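Local coordinates for geranylgeranyl pyrophosphate synthetase (Pyrococcus horikoshii, PDB 1WY0), which probably condenses isopentenyl pyrophosphate with allylic pyrophosphates to build the C20 precursor geranylgeranyl pyrophosphate, at residues A[55-60]-A[184-189]. Numbering follows the deposited sequence.
Sequences LTSTEA and ASAKVG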
ATOM      1  N   LEU A  55      -6.434 -22.186   5.171  1.00 45.61           N
ATOM      2  CA  LEU A  55      -6.111 -23.604   5.031  1.00 46.98           C
ATOM      3  C   LEU A  55      -7.200 -24.509   5.600  1.00 46.18           C
ATOM      4  O   LEU A  55      -7.500 -25.549   5.027  1.00 47.50           O
ATOM      5  CB  LEU A  55      -4.772 -23.914   5.711  1.00 45.68           C
ATOM      6  CG  LEU A  55      -3.595 -23.054   5.241  1.00 48.17           C
ATOM      7  CD1 LEU A  55      -2.324 -23.467   5.966  1.00 47.69           C
ATOM      8  CD2 LEU A  55      -3.426 -23.196   3.741  1.00 48.62           C
ATOM      9  N   THR A  56      -7.787 -24.116   6.723  1.00 46.50           N
ATOM     10  CA  THR A  56      -8.840 -24.920   7.331  1.00 46.59           C
ATOM     11  C   THR A  56     -10.104 -24.884   6.484  1.00 47.74           C
ATOM     12  O   THR A  56     -10.846 -25.865   6.432  1.00 48.45           O
ATOM     13  CB  THR A  56      -9.187 -24.435   8.756  1.00 45.45           C
ATOM     14  OG1 THR A  56      -8.012 -24.472   9.574  1.00 45.57           O
ATOM     15  CG2 THR A  56     -10.240 -25.335   9.381  1.00 44.00           C
ATOM     16  N   SER A  57     -10.350 -23.759   5.819  1.00 49.03           N
ATOM     17  CA  SER A  57     -11.532 -23.625   4.977  1.00 50.51           C
ATOM     18  C   SER A  57     -11.413 -24.454   3.712  1.00 52.66           C
ATOM     19  O   SER A  57     -12.412 -24.960   3.197  1.00 53.59           O
ATOM     20  CB  SER A  57     -11.770 -22.163   4.606  1.00 49.55           C
ATOM     21  OG  SER A  57     -12.387 -21.466   5.674  1.00 49.09           O
ATOM     22  N   THR A  58     -10.191 -24.594   3.212  1.00 53.66           N
ATOM     23  CA  THR A  58      -9.979 -25.413   2.024  1.00 54.82           C
ATOM     24  C   THR A  58     -10.144 -26.905   2.328  1.00 56.58           C
ATOM     25  O   THR A  58     -10.239 -27.746   1.444  1.00 56.72           O
ATOM     26  CB  THR A  58      -8.569 -25.140   1.498  1.00 54.30           C
ATOM     27  OG1 THR A  58      -8.459 -23.756   1.150  1.00 55.34           O
ATOM     28  CG2 THR A  58      -8.298 -25.984   0.250  1.00 54.73           C
ATOM     29  N   GLU A  59     -10.136 -27.227   3.636  1.00 58.14           N
ATOM     30  CA  GLU A  59     -10.295 -28.622   4.035  1.00 59.31           C
ATOM     31  C   GLU A  59     -11.757 -28.960   4.329  1.00 60.34           C
ATOM     32  O   GLU A  59     -12.183 -30.108   4.305  1.00 61.83           O
ATOM     33  CB  GLU A  59      -9.441 -28.863   5.283  1.00 60.29           C
ATOM     34  CG  GLU A  59      -9.501 -30.316   5.759  1.00 62.97           C
ATOM     35  CD  GLU A  59      -8.584 -30.496   6.948  1.00 63.46           C
ATOM     36  OE1 GLU A  59      -8.624 -31.552   7.565  1.00 64.40           O
ATOM     37  OE2 GLU A  59      -7.830 -29.573   7.248  1.00 63.36           O
ATOM     38  N   ALA A  60     -12.530 -27.911   4.656  1.00 60.87           N
ATOM     39  CA  ALA A  60     -13.935 -28.127   4.967  1.00 61.61           C
ATOM     40  C   ALA A  60     -14.768 -28.283   3.695  1.00 61.77           C
ATOM     41  O   ALA A  60     -15.968 -28.517   3.725  1.00 62.88           O
ATOM     42  CB  ALA A  60     -14.436 -26.924   5.763  1.00 61.45           C
ATOM     43  N   ALA A 184     -12.811 -12.886   3.603  1.00 38.04           N
ATOM     44  CA  ALA A 184     -11.937 -13.235   2.495  1.00 36.35           C
ATOM     45  C   ALA A 184     -11.099 -14.464   2.811  1.00 36.37           C
ATOM     46  O   ALA A 184     -10.814 -15.263   1.931  1.00 35.85           O
ATOM     47  CB  ALA A 184     -11.031 -12.069   2.162  1.00 35.56           C
ATOM     48  N   SER A 185     -10.694 -14.602   4.070  1.00 36.03           N
ATOM     49  CA  SER A 185      -9.897 -15.738   4.503  1.00 38.31           C
ATOM     50  C   SER A 185     -10.663 -17.042   4.258  1.00 38.97           C
ATOM     51  O   SER A 185     -10.151 -17.971   3.632  1.00 39.60           O
ATOM     52  CB  SER A 185      -9.570 -15.615   5.997  1.00 39.46           C
ATOM     53  OG  SER A 185      -8.846 -14.430   6.276  1.00 42.19           O
ATOM     54  N   ALA A 186     -11.888 -17.103   4.760  1.00 40.13           N
ATOM     55  CA  ALA A 186     -12.712 -18.293   4.564  1.00 40.81           C
ATOM     56  C   ALA A 186     -13.095 -18.483   3.095  1.00 42.76           C
ATOM     57  O   ALA A 186     -13.012 -19.566   2.530  1.00 43.31           O
ATOM     58  CB  ALA A 186     -13.977 -18.146   5.411  1.00 39.30           C
ATOM     59  N   LYS A 187     -13.567 -17.382   2.485  1.00 44.11           N
ATOM     60  CA  LYS A 187     -14.023 -17.462   1.102  1.00 45.63           C
ATOM     61  C   LYS A 187     -12.917 -17.938   0.155  1.00 46.45           C
ATOM     62  O   LYS A 187     -13.148 -18.658  -0.807  1.00 47.45           O
ATOM     63  CB  LYS A 187     -14.516 -16.077   0.687  1.00 46.15           C
ATOM     64  CG  LYS A 187     -14.855 -16.007  -0.801  1.00 46.96           C
ATOM     65  CD  LYS A 187     -15.516 -14.681  -1.182  1.00 46.89           C
ATOM     66  CE  LYS A 187     -16.716 -14.869  -2.113  1.00 47.33           C
ATOM     67  NZ  LYS A 187     -17.885 -14.201  -1.546  1.00 46.84           N
ATOM     68  N   VAL A 188     -11.683 -17.469   0.427  1.00 46.86           N
ATOM     69  CA  VAL A 188     -10.568 -17.876  -0.420  1.00 46.04           C
ATOM     70  C   VAL A 188     -10.161 -19.326  -0.155  1.00 48.18           C
ATOM     71  O   VAL A 188      -9.625 -20.015  -1.015  1.00 48.06           O
ATOM     72  CB  VAL A 188      -9.383 -16.947  -0.147  1.00 45.82           C
ATOM     73  CG1 VAL A 188      -8.083 -17.637  -0.557  1.00 43.29           C
ATOM     74  CG2 VAL A 188      -9.538 -15.662  -0.937  1.00 44.40           C
ATOM     75  N   GLY A 189     -10.414 -19.774   1.068  1.00 49.53           N
ATOM     76  CA  GLY A 189     -10.097 -21.141   1.414  1.00 51.67           C
ATOM     77  C   GLY A 189     -10.974 -22.034   0.562  1.00 52.59           C
ATOM     78  O   GLY A 189     -10.478 -22.901  -0.156  1.00 52.69           O
TER
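Ser57 packs against Gly189 where segment 55-60 meets the later part of helix 167-193. Ser57 CB lies 3.7 Å from Gly189 CA. The two backbones come close here, with Thr58 CA 4.3 Å from Gly189 CA. A beta carbon on Gly189 would point at segment 55-60 and run into Ser57 CB. The missing side chain therefore permits this close approach.

The hydroxyl of Ser57 sits over the backbone of Ala186, one turn back along the helix. OG is 3.4 Å from Ala186 CA and 3.7 Å from Ala186 CB. This is packing; the polar partner of OG is Val53 O, in its own helix. OG stands beside the backbone N (chi1 -79°), which turns it back toward that carbonyl. Leu203 of helix 197-224 touches both Ser57 and Ala186.

Thr58 provides the polar link. Its OG1 donates to Gly189 O at 2.6 Å. The bond meets the carbonyl from the side, with a C=O...donor angle of 105°, and the donor is tilted 34° from the carbonyl plane. OG1 also pairs with Val54 O; with one proton, the hydroxyl must share or alternate between the two carbonyls. A valine here has no hydroxyl and would probably leave Gly189 O without its donor from segment 55-60 in a buried setting.

The contact joins two helices of the all-helical polyprenyl synthetase fold. Ser57 packs on Gly189 and Ala186 but turns its hydroxyl to its own helix. The polar hold across the contact therefore depends on Thr58, which grips the backbone of helix 167-193 just where Gly189 lets the chains come near.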